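Local structure of B-agarase (Saccharophagus degradans, 4BQ2) at residues Ser117-Leu121 with Asn141-Trp145; Phe152-Trp156 with Tyr663-His669. The protein hydrolyses the beta-linkages of agarose from the chain end, acting as an exo-beta-agarase of glycoside hydrolase family 50. All coordinates share one frame; numbering follows the deposited sequence.

In the fold
Contact 1 pins together two parts of the long loop between strands 110-115 and 150-155, whereas contact 2 starts on strand 150-155 itself and reaches a loop between strand 648-652 and helix 673-688, probably in the catalytic part of the chain. Contact 1 therefore lies wholly within the CBM-like domain, its centre about 24 Å from the centre of the chain; contact 2, its centre about 11 Å from that point, lies deeper and probably joins the domain to its neighbour. Both are mostly buried. Polar side chains, a charge and a water dominate the first, apolar and sulfur packing on histidines the second. They meet where Pro142 packs against the ring of Tyr663.

Contact 1: Ser117-Leu121 with Asn141-Trp145; sequences SGHDL and NPPTW
Asp120 and His119 each make one direct side-chain hydrogen bond to segment 141-145. Asn141 ND2 donates to Asp120 OD2 at 2.9 Å; the carboxylate accepts through its anti lone pair, lies close to the amide plane, and is turned only 19° from it. The carboxylate's other oxygen, OD1, forms a salt bridge with Lys115, which probably keeps Asp120 ionised, while the amide oxygen of Asn141 is hydrogen-bonded to Ser136 OG, and with both ends of the amide engaged its orientation is settled. A water bridges the segments, 2.6 Å from Asp120 OD2 and 2.8 Å from Pro142 O. One residue back, His119 ND1 and Thr144 OG1 are 2.8 Å apart in a nearly straight bond, the hydroxyl sitting at the ring edge close to its plane. A chi1 of 51° sets Thr144 OG1 between its own backbone N and carbonyl carbon, facing the imidazole; Lys115 NZ also bonds this hydroxyl, tying Thr144 and Asp120 to one lysine. These residues belong to the long connection that leaves strand 110-115 and returns as strand 150-155, parallel to it, in the beta-rich CBM-like domain, and the contact draws two parts of that connection together without any regular pairing between them. On the 117-121 side the backbone turns tightly, Leu121 N bonding to Gly118 O. Two packing contacts flank the polar pairs. Thr144 CG2 rests 3.7 Å from Asp120 CG, beside the carboxylate. The His119 ring meets the six-membered ring of Trp145 obliquely, with planes at 87° and His119 CE1 3.5 Å from Trp145 CE3. Beyond it, Trp145 stacks on Tyr113 of strand 110-115.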
# COMPACT_ATOMS: atom_id res chain seq x y z
N SER A 117 14.23 -22.42 -1.52
CA SER A 117 14.89 -22.80 -0.25
C SER A 117 16.25 -22.11 -0.15
O SER A 117 16.83 -21.69 -1.16
CB SER A 117 15.12 -24.30 -0.21
OG SER A 117 15.93 -24.69 -1.32
N GLY A 118 16.76 -22.00 1.08
CA GLY A 118 18.11 -21.53 1.30
C GLY A 118 18.24 -20.03 1.54
O GLY A 118 17.25 -19.29 1.45
N HIS A 119 19.47 -19.61 1.86
CA HIS A 119 19.86 -18.21 1.92
C HIS A 119 18.93 -17.43 2.83
O HIS A 119 18.69 -17.85 3.98
CB HIS A 119 19.98 -17.62 0.50
CG HIS A 119 21.06 -18.26 -0.33
ND1 HIS A 119 21.70 -17.60 -1.36
CD2 HIS A 119 21.62 -19.49 -0.26
CE1 HIS A 119 22.59 -18.41 -1.90
NE2 HIS A 119 22.57 -19.56 -1.24
N ASP A 120 18.37 -16.33 2.35
CA ASP A 120 17.53 -15.52 3.21
C ASP A 120 16.13 -16.07 3.42
O ASP A 120 15.29 -15.40 4.04
CB ASP A 120 17.52 -14.03 2.79
CG ASP A 120 17.16 -13.81 1.30
OD1 ASP A 120 17.08 -14.77 0.51
OD2 ASP A 120 17.00 -12.61 0.92
N LEU A 121 15.87 -17.29 2.93
CA LEU A 121 14.66 -18.02 3.32
C LEU A 121 14.81 -18.79 4.62
O LEU A 121 13.81 -19.03 5.29
CB LEU A 121 14.14 -18.96 2.21
CG LEU A 121 13.72 -18.38 0.85
CD1 LEU A 121 13.10 -19.47 -0.02
CD2 LEU A 121 12.76 -17.20 0.95
N ASN A 141 14.87 -8.11 -0.18
CA ASN A 141 16.28 -7.96 0.07
C ASN A 141 17.06 -7.70 -1.18
O ASN A 141 16.63 -8.05 -2.29
CB ASN A 141 16.83 -9.26 0.72
CG ASN A 141 16.71 -9.25 2.23
OD1 ASN A 141 16.43 -8.21 2.83
ND2 ASN A 141 16.90 -10.42 2.86
N PRO A 142 18.28 -7.15 -1.00
CA PRO A 142 19.20 -7.21 -2.13
C PRO A 142 19.46 -8.68 -2.43
O PRO A 142 19.25 -9.52 -1.56
CB PRO A 142 20.47 -6.51 -1.60
CG PRO A 142 20.33 -6.45 -0.13
CD PRO A 142 18.86 -6.54 0.21
N PRO A 143 19.90 -9.00 -3.65
CA PRO A 143 20.12 -10.43 -3.93
C PRO A 143 21.22 -11.03 -3.04
O PRO A 143 22.11 -10.30 -2.59
CB PRO A 143 20.54 -10.45 -5.40
CG PRO A 143 20.92 -9.05 -5.73
CD PRO A 143 20.07 -8.18 -4.85
N THR A 144 21.17 -12.33 -2.78
CA THR A 144 22.17 -12.98 -1.92
C THR A 144 23.38 -13.51 -2.68
O THR A 144 24.25 -14.16 -2.09
CB THR A 144 21.55 -14.12 -1.10
OG1 THR A 144 20.83 -14.99 -1.99
CG2 THR A 144 20.60 -13.57 -0.05
N TRP A 145 23.41 -13.29 -3.99
CA TRP A 145 24.61 -13.47 -4.78
C TRP A 145 24.57 -12.50 -5.95
O TRP A 145 23.53 -11.89 -6.21
CB TRP A 145 24.73 -14.89 -5.30
CG TRP A 145 23.63 -15.34 -6.26
CD1 TRP A 145 23.60 -15.16 -7.61
CD2 TRP A 145 22.44 -16.03 -5.91
NE1 TRP A 145 22.45 -15.73 -8.14
CE2 TRP A 145 21.71 -16.26 -7.11
CE3 TRP A 145 21.91 -16.50 -4.71
CZ2 TRP A 145 20.50 -16.94 -7.14
CZ3 TRP A 145 20.69 -17.17 -4.73
CH2 TRP A 145 20.00 -17.38 -5.94
O HOH W 1 17.68 -11.84 -1.52

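Contact 2: Phe152-Trp156 with Tyr663-His669; sequences FVWMW and YHPGLIH
Val153 CG1 sits squarely over one face of the His664 imidazole, 3.3 Å from the ring centroid and 7° off its normal, a CH-pi contact. The methyl is put there with CG1 anti to the backbone N (chi1 178°), while Val153 CG2 touches the Pro665 ring at CD, 3.9 Å away. Next along the strand, Met155 bends at chi2 and chi3 and brings its sulfur up to two histidines: SD lies obliquely 3.8 Å from His664 CE1, and at the edge of the His669 ring, 4.1 Å from NE2. Its CE turns to Leu667, whose CD2 touches the edge of the Trp156 ring at CZ3, 3.7 Å away. Met155 and Trp156 form a classic beta bulge opposite Thr99. At the polar edge His664 NE2 gives Trp154 O a weak, bent hydrogen bond of 2.9 Å. Inside the loop, Gly666 N donates to His664 ND1 and His669 NE2 to Gly666 O at 2.7 Å. With ND1 accepting and NE2 donating, His664 is consistent with a neutral imidazole; with ND1 tied to Gly666 N of its own loop, the ring offers one face to Val153 of the CBM-like domain.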
# COMPACT_ATOMS: atom_id res chain seq x y z
N PHE A 152 12.99 -12.42 -8.62
CA PHE A 152 11.57 -12.08 -8.39
C PHE A 152 11.51 -11.43 -7.01
O PHE A 152 12.19 -11.88 -6.05
CB PHE A 152 10.67 -13.32 -8.38
CG PHE A 152 10.01 -13.65 -9.70
CD1 PHE A 152 8.75 -13.14 -10.01
CD2 PHE A 152 10.59 -14.57 -10.59
CE1 PHE A 152 8.10 -13.47 -11.21
CE2 PHE A 152 9.96 -14.90 -11.78
CZ PHE A 152 8.70 -14.37 -12.10
N VAL A 153 10.69 -10.39 -6.88
CA VAL A 153 10.70 -9.62 -5.65
C VAL A 153 9.73 -10.23 -4.67
O VAL A 153 8.62 -10.61 -5.05
CB VAL A 153 10.25 -8.18 -5.93
CG1 VAL A 153 10.18 -7.32 -4.68
CG2 VAL A 153 11.18 -7.55 -6.96
N TRP A 154 10.08 -10.25 -3.39
CA TRP A 154 9.17 -10.80 -2.39
C TRP A 154 7.96 -9.89 -2.21
O TRP A 154 8.12 -8.67 -2.07
CB TRP A 154 9.88 -10.95 -1.04
CG TRP A 154 8.98 -11.54 -0.01
CD1 TRP A 154 8.42 -10.91 1.06
CD2 TRP A 154 8.52 -12.89 0.03
NE1 TRP A 154 7.61 -11.78 1.76
CE2 TRP A 154 7.66 -13.01 1.14
CE3 TRP A 154 8.75 -14.03 -0.78
CZ2 TRP A 154 7.05 -14.23 1.50
CZ3 TRP A 154 8.13 -15.25 -0.43
CH2 TRP A 154 7.28 -15.33 0.70
N MET A 155 6.77 -10.49 -2.18
CA MET A 155 5.51 -9.79 -1.95
C MET A 155 4.88 -10.22 -0.62
O MET A 155 4.75 -9.41 0.33
CB MET A 155 4.55 -9.99 -3.14
CG MET A 155 5.13 -9.51 -4.47
SD MET A 155 5.38 -7.72 -4.55
CE MET A 155 3.72 -7.21 -5.02
N TRP A 156 4.49 -11.49 -0.53
CA TRP A 156 3.88 -12.01 0.71
C TRP A 156 3.73 -13.51 0.62
O TRP A 156 3.89 -14.10 -0.47
CB TRP A 156 2.47 -11.41 0.92
CG TRP A 156 1.67 -11.34 -0.34
CD1 TRP A 156 1.03 -12.37 -0.99
CD2 TRP A 156 1.44 -10.18 -1.14
NE1 TRP A 156 0.42 -11.91 -2.13
CE2 TRP A 156 0.67 -10.57 -2.25
CE3 TRP A 156 1.82 -8.83 -1.01
CZ2 TRP A 156 0.26 -9.66 -3.24
CZ3 TRP A 156 1.44 -7.92 -2.02
CH2 TRP A 156 0.66 -8.35 -3.11
N TYR A 663 15.58 -1.91 -3.85
CA TYR A 663 15.47 -3.37 -3.86
C TYR A 663 14.06 -3.86 -4.15
O TYR A 663 13.85 -5.05 -4.29
CB TYR A 663 15.86 -3.91 -2.50
CG TYR A 663 17.23 -3.45 -2.03
CD1 TYR A 663 18.31 -3.45 -2.89
CD2 TYR A 663 17.42 -3.04 -0.71
CE1 TYR A 663 19.57 -3.06 -2.47
CE2 TYR A 663 18.68 -2.63 -0.28
CZ TYR A 663 19.75 -2.64 -1.16
OH TYR A 663 21.00 -2.22 -0.73
N HIS A 664 13.09 -2.95 -4.18
CA HIS A 664 11.69 -3.33 -4.29
C HIS A 664 10.97 -2.18 -4.96
O HIS A 664 11.09 -1.03 -4.52
CB HIS A 664 11.11 -3.54 -2.88
CG HIS A 664 9.84 -4.35 -2.86
ND1 HIS A 664 8.79 -4.12 -3.72
CD2 HIS A 664 9.46 -5.36 -2.04
CE1 HIS A 664 7.83 -5.00 -3.47
NE2 HIS A 664 8.21 -5.75 -2.45
N PRO A 665 10.28 -2.48 -6.06
CA PRO A 665 9.57 -1.44 -6.79
C PRO A 665 8.34 -0.92 -6.05
O PRO A 665 8.00 0.25 -6.21
CB PRO A 665 9.19 -2.10 -8.10
CG PRO A 665 9.42 -3.56 -7.94
CD PRO A 665 10.16 -3.82 -6.68
N GLY A 666 7.76 -1.74 -5.18
CA GLY A 666 6.46 -1.45 -4.57
C GLY A 666 5.40 -2.47 -5.01
O GLY A 666 5.73 -3.55 -5.46
N LEU A 667 4.12 -2.11 -4.90
CA LEU A 667 3.02 -3.04 -5.26
C LEU A 667 2.79 -3.30 -6.76
O LEU A 667 2.39 -4.39 -7.19
CB LEU A 667 1.71 -2.61 -4.55
CG LEU A 667 1.84 -2.78 -3.02
CD1 LEU A 667 0.72 -2.10 -2.24
CD2 LEU A 667 1.93 -4.27 -2.64
N ILE A 668 3.04 -2.29 -7.57
CA ILE A 668 2.82 -2.38 -8.99
C ILE A 668 4.13 -1.96 -9.64
O ILE A 668 4.78 -1.02 -9.17
CB ILE A 668 1.64 -1.48 -9.46
CG1 ILE A 668 0.29 -1.99 -8.89
CG2 ILE A 668 1.65 -1.38 -11.00
CD1 ILE A 668 -0.20 -3.36 -9.43
N HIS A 669 4.54 -2.70 -10.67
CA HIS A 669 5.94 -2.66 -11.16
C HIS A 669 6.03 -2.17 -12.61
O HIS A 669 5.24 -2.61 -13.47
CB HIS A 669 6.59 -4.06 -11.07
CG HIS A 669 6.58 -4.68 -9.69
ND1 HIS A 669 7.02 -5.96 -9.45
CD2 HIS A 669 6.19 -4.19 -8.49
CE1 HIS A 669 6.91 -6.24 -8.16
NE2 HIS A 669 6.40 -5.18 -7.55